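Local coordinates for protein MAU2 chromatid cohesion factor homolog (Saccharomyces cerevisiae, PDB 4XDN) that forms a complex with SCC2 that is required for the cohesin complex to associate with chromosomes, and takes part in sister chromatid cohesion, at residues K57-Y60 with G61-M65; Y39-H42 with A43-I46; K390-E393 with Q394-K398. One frame throughout, in Å; residues are numbered along the deposited sequence.

Interaction 1: K57-Y60 with G61-M65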
loop_
_atom_site.group_PDB
_atom_site.type_symbol
_atom_site.label_atom_id
_atom_site.label_comp_id
_atom_site.label_asym_id
_atom_site.label_seq_id
_atom_site.Cartn_x
_atom_site.Cartn_y
_atom_site.Cartn_z
ATOM N N LYS A 57 -18.471 -17.757 -20.142
ATOM C CA LYS A 57 -18.235 -18.804 -21.129
ATOM C C LYS A 57 -18.078 -18.212 -22.523
ATOM O O LYS A 57 -17.237 -18.654 -23.305
ATOM C CB LYS A 57 -19.380 -19.816 -21.122
ATOM C CG LYS A 57 -19.391 -20.723 -19.904
ATOM C CD LYS A 57 -20.583 -21.663 -19.917
ATOM C CE LYS A 57 -20.441 -22.712 -21.017
ATOM N NZ LYS A 57 -21.597 -23.667 -21.008
ATOM N N GLN A 58 -18.891 -17.207 -22.827
ATOM C CA GLN A 58 -18.831 -16.544 -24.123
ATOM C C GLN A 58 -17.546 -15.741 -24.268
ATOM O O GLN A 58 -16.916 -15.755 -25.326
ATOM C CB GLN A 58 -20.039 -15.626 -24.313
ATOM C CG GLN A 58 -21.373 -16.349 -24.289
ATOM C CD GLN A 58 -22.271 -15.944 -25.435
ATOM O OE1 GLN A 58 -21.911 -16.091 -26.604
ATOM N NE2 GLN A 58 -23.448 -15.424 -25.107
ATOM N N TYR A 59 -17.163 -15.040 -23.206
ATOM C CA TYR A 59 -15.944 -14.245 -23.222
ATOM C C TYR A 59 -14.731 -15.123 -23.498
ATOM O O TYR A 59 -13.909 -14.810 -24.355
ATOM C CB TYR A 59 -15.756 -13.506 -21.896
ATOM C CG TYR A 59 -14.407 -12.831 -21.772
ATOM C CD1 TYR A 59 -14.195 -11.558 -22.284
ATOM C CD2 TYR A 59 -13.344 -13.469 -21.147
ATOM C CE1 TYR A 59 -12.964 -10.939 -22.174
ATOM C CE2 TYR A 59 -12.108 -12.859 -21.033
ATOM C CZ TYR A 59 -11.925 -11.594 -21.548
ATOM O OH TYR A 59 -10.695 -10.982 -21.436
ATOM N N TYR A 60 -14.625 -16.223 -22.765
ATOM C CA TYR A 60 -13.494 -17.124 -22.919
ATOM C C TYR A 60 -13.667 -18.012 -24.150
ATOM O O TYR A 60 -12.693 -18.547 -24.676
ATOM C CB TYR A 60 -13.316 -17.971 -21.656
ATOM C CG TYR A 60 -12.566 -17.262 -20.547
ATOM C CD1 TYR A 60 -11.432 -16.509 -20.821
ATOM C CD2 TYR A 60 -12.992 -17.344 -19.228
ATOM C CE1 TYR A 60 -10.744 -15.858 -19.822
ATOM C CE2 TYR A 60 -12.307 -16.694 -18.217
ATOM C CZ TYR A 60 -11.182 -15.952 -18.523
ATOM O OH TYR A 60 -10.485 -15.301 -17.533
ATOM N N GLY A 61 -14.904 -18.157 -24.612
ATOM C CA GLY A 61 -15.164 -18.838 -25.864
ATOM C C GLY A 61 -14.503 -18.083 -27.001
ATOM O O GLY A 61 -13.906 -18.680 -27.899
ATOM N N LEU A 62 -14.599 -16.758 -26.949
ATOM C CA LEU A 62 -13.974 -15.903 -27.949
ATOM C C LEU A 62 -12.453 -15.972 -27.861
ATOM O O LEU A 62 -11.773 -16.083 -28.880
ATOM C CB LEU A 62 -14.445 -14.458 -27.782
ATOM C CG LEU A 62 -15.923 -14.205 -28.096
ATOM C CD1 LEU A 62 -16.360 -12.863 -27.542
ATOM C CD2 LEU A 62 -16.171 -14.273 -29.597
ATOM N N MET A 63 -11.923 -15.905 -26.641
ATOM C CA MET A 63 -10.480 -15.957 -26.437
ATOM C C MET A 63 -9.917 -17.299 -26.880
ATOM O O MET A 63 -8.824 -17.372 -27.442
ATOM C CB MET A 63 -10.132 -15.707 -24.969
ATOM C CG MET A 63 -10.352 -14.277 -24.510
ATOM S SD MET A 63 -9.435 -13.079 -25.497
ATOM C CE MET A 63 -9.732 -11.581 -24.556
ATOM N N ASN A 64 -10.669 -18.363 -26.621
ATOM C CA ASN A 64 -10.281 -19.697 -27.045
ATOM C C ASN A 64 -10.127 -19.748 -28.560
ATOM O O ASN A 64 -9.101 -20.191 -29.077
ATOM C CB ASN A 64 -11.314 -20.724 -26.580
ATOM C CG ASN A 64 -10.821 -22.149 -26.710
ATOM O OD1 ASN A 64 -9.652 -22.436 -26.467
ATOM N ND2 ASN A 64 -11.716 -23.052 -27.090
ATOM N N MET A 65 -11.147 -19.272 -29.268
ATOM C CA MET A 65 -11.108 -19.221 -30.723
ATOM C C MET A 65 -9.937 -18.383 -31.220
ATOM O O MET A 65 -9.235 -18.787 -32.142
ATOM C CB MET A 65 -12.419 -18.662 -31.275
ATOM C CG MET A 65 -13.523 -19.695 -31.385
ATOM S SD MET A 65 -13.155 -21.016 -32.558
ATOM C CE MET A 65 -13.084 -20.096 -34.091
#

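Interaction 2: Y39-H42 with A43-I46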
loop_
_atom_site.group_PDB
_atom_site.type_symbol
_atom_site.label_atom_id
_atom_site.label_comp_id
_atom_site.label_asym_id
_atom_site.label_seq_id
_atom_site.Cartn_x
_atom_site.Cartn_y
_atom_site.Cartn_z
ATOM N N TYR A 39 -11.933 -11.960 -32.906
ATOM C CA TYR A 39 -12.409 -12.703 -31.742
ATOM C C TYR A 39 -11.865 -12.093 -30.448
ATOM O O TYR A 39 -12.589 -11.957 -29.461
ATOM C CB TYR A 39 -12.001 -14.176 -31.837
ATOM C CG TYR A 39 -12.772 -14.977 -32.865
ATOM C CD1 TYR A 39 -14.158 -14.920 -32.925
ATOM C CD2 TYR A 39 -12.110 -15.793 -33.776
ATOM C CE1 TYR A 39 -14.864 -15.651 -33.861
ATOM C CE2 TYR A 39 -12.808 -16.529 -34.717
ATOM C CZ TYR A 39 -14.183 -16.455 -34.756
ATOM O OH TYR A 39 -14.880 -17.187 -35.691
ATOM N N ARG A 40 -10.587 -11.729 -30.467
ATOM C CA ARG A 40 -9.939 -11.123 -29.310
ATOM C C ARG A 40 -10.530 -9.751 -29.013
ATOM O O ARG A 40 -10.963 -9.482 -27.895
ATOM C CB ARG A 40 -8.432 -11.002 -29.545
ATOM C CG ARG A 40 -7.655 -10.302 -28.423
ATOM C CD ARG A 40 -6.296 -9.835 -28.915
ATOM N NE ARG A 40 -6.423 -8.895 -30.027
ATOM C CZ ARG A 40 -5.483 -8.670 -30.942
ATOM N NH1 ARG A 40 -4.324 -9.317 -30.892
ATOM N NH2 ARG A 40 -5.704 -7.796 -31.914
ATOM N N ASP A 41 -10.539 -8.885 -30.021
ATOM C CA ASP A 41 -10.958 -7.500 -29.838
ATOM C C ASP A 41 -12.436 -7.399 -29.476
ATOM O O ASP A 41 -12.861 -6.428 -28.849
ATOM C CB ASP A 41 -10.669 -6.685 -31.101
ATOM C CG ASP A 41 -9.187 -6.596 -31.413
ATOM O OD1 ASP A 41 -8.368 -6.830 -30.498
ATOM O OD2 ASP A 41 -8.839 -6.287 -32.572
ATOM N N HIS A 42 -13.215 -8.403 -29.867
ATOM C CA HIS A 42 -14.630 -8.431 -29.532
ATOM C C HIS A 42 -14.828 -8.873 -28.087
ATOM O O HIS A 42 -15.766 -8.437 -27.416
ATOM C CB HIS A 42 -15.397 -9.358 -30.472
ATOM C CG HIS A 42 -16.880 -9.194 -30.387
ATOM N ND1 HIS A 42 -17.539 -8.113 -30.931
ATOM C CD2 HIS A 42 -17.830 -9.962 -29.805
ATOM C CE1 HIS A 42 -18.834 -8.228 -30.698
ATOM N NE2 HIS A 42 -19.038 -9.339 -30.015
ATOM N N ALA A 43 -13.946 -9.746 -27.610
ATOM C CA ALA A 43 -13.963 -10.147 -26.210
ATOM C C ALA A 43 -13.638 -8.949 -25.319
ATOM O O ALA A 43 -14.244 -8.770 -24.263
ATOM C CB ALA A 43 -12.984 -11.278 -25.967
ATOM N N TYR A 44 -12.686 -8.126 -25.754
ATOM C CA TYR A 44 -12.341 -6.906 -25.029
ATOM C C TYR A 44 -13.524 -5.947 -24.994
ATOM O O TYR A 44 -13.726 -5.232 -24.009
ATOM C CB TYR A 44 -11.144 -6.197 -25.674
ATOM C CG TYR A 44 -9.810 -6.905 -25.542
ATOM C CD1 TYR A 44 -9.539 -7.744 -24.468
ATOM C CD2 TYR A 44 -8.816 -6.723 -26.496
ATOM C CE1 TYR A 44 -8.319 -8.383 -24.353
ATOM C CE2 TYR A 44 -7.595 -7.356 -26.389
ATOM C CZ TYR A 44 -7.351 -8.185 -25.320
ATOM O OH TYR A 44 -6.133 -8.818 -25.220
ATOM N N SER A 45 -14.295 -5.933 -26.078
ATOM C CA SER A 45 -15.385 -4.977 -26.231
ATOM C C SER A 45 -16.528 -5.257 -25.258
ATOM O O SER A 45 -17.296 -4.357 -24.932
ATOM C CB SER A 45 -15.910 -4.987 -27.671
ATOM O OG SER A 45 -16.715 -6.126 -27.924
ATOM N N ILE A 46 -16.632 -6.503 -24.798
ATOM C CA ILE A 46 -17.687 -6.906 -23.864
ATOM C C ILE A 46 -17.114 -7.326 -22.509
ATOM O O ILE A 46 -17.817 -7.903 -21.679
ATOM C CB ILE A 46 -18.533 -8.071 -24.437
ATOM C CG1 ILE A 46 -17.654 -9.283 -24.768
ATOM C CG2 ILE A 46 -19.287 -7.617 -25.677
ATOM C CD1 ILE A 46 -17.756 -10.409 -23.774
#

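Interaction 3: K390-E393 with Q394-K398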
loop_
_atom_site.group_PDB
_atom_site.type_symbol
_atom_site.label_atom_id
_atom_site.label_comp_id
_atom_site.label_asym_id
_atom_site.label_seq_id
_atom_site.Cartn_x
_atom_site.Cartn_y
_atom_site.Cartn_z
ATOM N N LYS A 390 -13.451 4.556 9.254
ATOM C CA LYS A 390 -14.680 5.017 9.890
ATOM C C LYS A 390 -14.731 4.480 11.316
ATOM O O LYS A 390 -14.984 5.221 12.268
ATOM C CB LYS A 390 -15.909 4.555 9.105
ATOM C CG LYS A 390 -17.229 5.127 9.606
ATOM C CD LYS A 390 -18.415 4.346 9.058
ATOM C CE LYS A 390 -19.729 5.060 9.333
ATOM N NZ LYS A 390 -20.910 4.236 8.949
ATOM N N VAL A 391 -14.485 3.182 11.446
ATOM C CA VAL A 391 -14.442 2.527 12.744
ATOM C C VAL A 391 -13.305 3.093 13.591
ATOM O O VAL A 391 -13.477 3.330 14.786
ATOM C CB VAL A 391 -14.278 0.996 12.585
ATOM C CG1 VAL A 391 -13.999 0.303 13.929
ATOM C CG2 VAL A 391 -15.520 0.406 11.941
ATOM N N TRP A 392 -12.151 3.324 12.973
ATOM C CA TRP A 392 -11.002 3.814 13.719
ATOM C C TRP A 392 -11.264 5.205 14.283
ATOM O O TRP A 392 -10.951 5.479 15.442
ATOM C CB TRP A 392 -9.745 3.843 12.852
ATOM C CG TRP A 392 -8.510 3.984 13.685
ATOM C CD1 TRP A 392 -7.947 5.144 14.126
ATOM C CD2 TRP A 392 -7.698 2.922 14.199
ATOM N NE1 TRP A 392 -6.829 4.873 14.880
ATOM C CE2 TRP A 392 -6.655 3.515 14.939
ATOM C CE3 TRP A 392 -7.750 1.527 14.104
ATOM C CZ2 TRP A 392 -5.671 2.762 15.577
ATOM C CZ3 TRP A 392 -6.770 0.783 14.738
ATOM C CH2 TRP A 392 -5.746 1.402 15.467
ATOM N N GLU A 393 -11.840 6.083 13.467
ATOM C CA GLU A 393 -12.096 7.445 13.913
ATOM C C GLU A 393 -13.136 7.461 15.032
ATOM O O GLU A 393 -13.054 8.276 15.948
ATOM C CB GLU A 393 -12.561 8.330 12.753
ATOM C CG GLU A 393 -12.628 9.804 13.140
ATOM C CD GLU A 393 -13.038 10.712 11.999
ATOM O OE1 GLU A 393 -13.503 10.201 10.958
ATOM O OE2 GLU A 393 -12.892 11.943 12.151
ATOM N N GLN A 394 -14.110 6.559 14.953
ATOM C CA GLN A 394 -15.126 6.439 15.995
ATOM C C GLN A 394 -14.506 5.950 17.297
ATOM O O GLN A 394 -14.874 6.411 18.379
ATOM C CB GLN A 394 -16.243 5.489 15.558
ATOM C CG GLN A 394 -17.381 6.168 14.811
ATOM C CD GLN A 394 -18.131 7.174 15.666
ATOM O OE1 GLN A 394 -18.375 8.305 15.243
ATOM N NE2 GLN A 394 -18.506 6.765 16.873
ATOM N N THR A 395 -13.568 5.015 17.186
ATOM C CA THR A 395 -12.874 4.482 18.351
ATOM C C THR A 395 -12.092 5.582 19.057
ATOM O O THR A 395 -12.101 5.670 20.287
ATOM C CB THR A 395 -11.916 3.333 17.961
ATOM O OG1 THR A 395 -12.665 2.265 17.370
ATOM C CG2 THR A 395 -11.173 2.800 19.179
ATOM N N LEU A 396 -11.419 6.419 18.276
ATOM C CA LEU A 396 -10.708 7.569 18.821
ATOM C C LEU A 396 -11.672 8.527 19.508
ATOM O O LEU A 396 -11.382 9.056 20.581
ATOM C CB LEU A 396 -9.950 8.306 17.717
ATOM C CG LEU A 396 -8.449 8.044 17.609
ATOM C CD1 LEU A 396 -7.909 8.662 16.332
ATOM C CD2 LEU A 396 -7.718 8.601 18.822
ATOM N N LEU A 397 -12.823 8.746 18.880
ATOM C CA LEU A 397 -13.792 9.716 19.373
ATOM C C LEU A 397 -14.491 9.236 20.640
ATOM O O LEU A 397 -14.665 10.006 21.583
ATOM C CB LEU A 397 -14.834 10.020 18.291
ATOM C CG LEU A 397 -15.925 11.030 18.664
ATOM C CD1 LEU A 397 -15.328 12.406 18.932
ATOM C CD2 LEU A 397 -16.987 11.103 17.570
ATOM N N LYS A 398 -14.878 7.962 20.662
ATOM C CA LYS A 398 -15.750 7.441 21.715
ATOM C C LYS A 398 -15.013 6.643 22.790
ATOM O O LYS A 398 -15.515 6.484 23.903
ATOM C CB LYS A 398 -16.841 6.564 21.095
ATOM C CG LYS A 398 -17.751 7.297 20.118
ATOM C CD LYS A 398 -18.403 8.499 20.778
ATOM C CE LYS A 398 -19.607 8.994 19.995
ATOM N NZ LYS A 398 -20.335 10.061 20.741
#

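Interaction 1: K57-Y60 with G61-M65
Met-63 lies across the ring of Tyr-59 one helical turn before it. Its CG sits over one face of that ring, 4.1 Å from Tyr-59 CE2, and a bend at chi2 (-57°) swings the rest of the thioether along the phenol, so that CE comes to 3.3 Å from Tyr-59 OH. The sulfur stands obliquely above the same ring, SD 5.4 Å from the Tyr-59 centroid and 29° off the normal: a Met-aromatic contact, for which a long, pliable side chain is well suited. The backbone joins the same two residues: the i to i+4 bond from Met-63 N to Tyr-59 O measures 3.2 Å and is fairly straight (158°). This is the regular alpha-helical hydrogen bonding of helix 53-76, and it sets the two side chains on one side of the helix, where Ala-43 of helix 29-45 touches both. The Tyr-59 hydroxyl is gripped by Met-369 N and the carboxylate of Glu-98. Tyr-60 is the third partner, with Met-63 CB at its ring edge, 4.4 Å from Tyr-60 CD1. Tyr-59 CD2 stands 3.6 Å above one face of the Tyr-60 ring, toward its rim, and the Tyr-60 hydroxyl is bonded to the backbone of the other protein chain and to Asn-370.

Interaction 2: Y39-H42 with A43-I46
Ala-43 N and Tyr-44 N donate to Tyr-39 O and Arg-40 O, and these two i to i+4 bonds keep the backbone helical; the second, from Tyr-44 N to Arg-40 O, measures 3.1 Å. Beyond them the pattern frays: Ser-45 N reaches Asp-41 O and His-42 O, and Ile-46 N reaches His-42 O, all weakly. This is the C-terminal part of helix 29-45, and Ile-46 already has loop geometry. Serine suits the place because its short hydroxyl can reach a carbonyl of the preceding turn: chi1 of 76° points Ser-45 OG back to His-42 O, in a hydrogen bond whose length, 2.5 Å, is doubtfully short. The same oxygen lies over one face of the His-42 imidazole, whose NE2 is bonded to the backbone of the other protein chain. On another side of the helix Tyr-44 CE2 is 3.6 Å from Arg-40 CG. Guanidinium and ring planes are nearly parallel (4°), but it is the CG and CD methylenes that touch the ring. Arginine offers these methylenes to the ring and a charged end to two acids: NE and NH2 grip Asp-41 OD1 side-on from one face of the carboxylate, Arg-40 NE at 2.9 Å, and NH1 forms a second salt bridge with Glu-90.

Interaction 3: K390-E393 with Q394-K398
The C-terminal end of the long helix 369-398 carries this contact, a run of i to i+4 pairs in a protein built mostly of helices. Thr-395 bonds through its side chain as well as its backbone. Its chi1 of -61° keeps OG1 beside the backbone N, which points it back at the carbonyl of Val-391. There it donates to Val-391 O at 2.9 Å, the same length as the backbone bond from Thr-395 N to that oxygen. The two donors reach Val-391 O from opposite faces of its carbonyl plane, the hydroxyl standing 39° out of it. A beta-hydroxyl is short enough to be satisfied in this way by its own helix, which suits a buried threonine; its other contacts include Phe-426 of helix 415-426.

Trp-392 and Leu-396, again four residues apart, meet obliquely: Leu-396 CD1 is 4.2 Å from Trp-392 CD1, and equally far from Trp-392 NE1, so one methyl rests by the pyrrole part of the indole. The large, mainly apolar ring also packs on Leu-419 and Met-422 of helix 415-426, while its one N-H, at NE1, is bonded to the backbone of the other protein chain. The bond from Leu-396 N to Trp-392 O, 3.0 Å and nearly straight at 162°, joins the same two residues. The extended chain of Glu-393 carries its carboxylate away from its own helix to a salt bridge with Arg-345 of helix 339-360; this gives the buried acid an opposite charge.

How the interactions relate
Interactions 1 and 2 belong to successive helices, 53-76 and 29-45, and their centres are 9 Å apart. They meet directly: Met-63 CE of interaction 1 lies 3.6 Å from Ala-43 CB and 3.5 Å from Tyr-44 CE1, both of interaction 2, while Tyr-59 CE1 comes within 3.3 Å of Ala-43 O. A residue as small as Ala-43 is consistent with so close an approach. Interaction 3 is remote, its centre about 48 Å from that of interaction 1 and about 46 Å from that of interaction 2. Helix 369-398 nevertheless spans the gap, since Met-369 and Asn-370 at its start bond Tyr-59 and Tyr-60. All three contacts also touch the chain of the other protein.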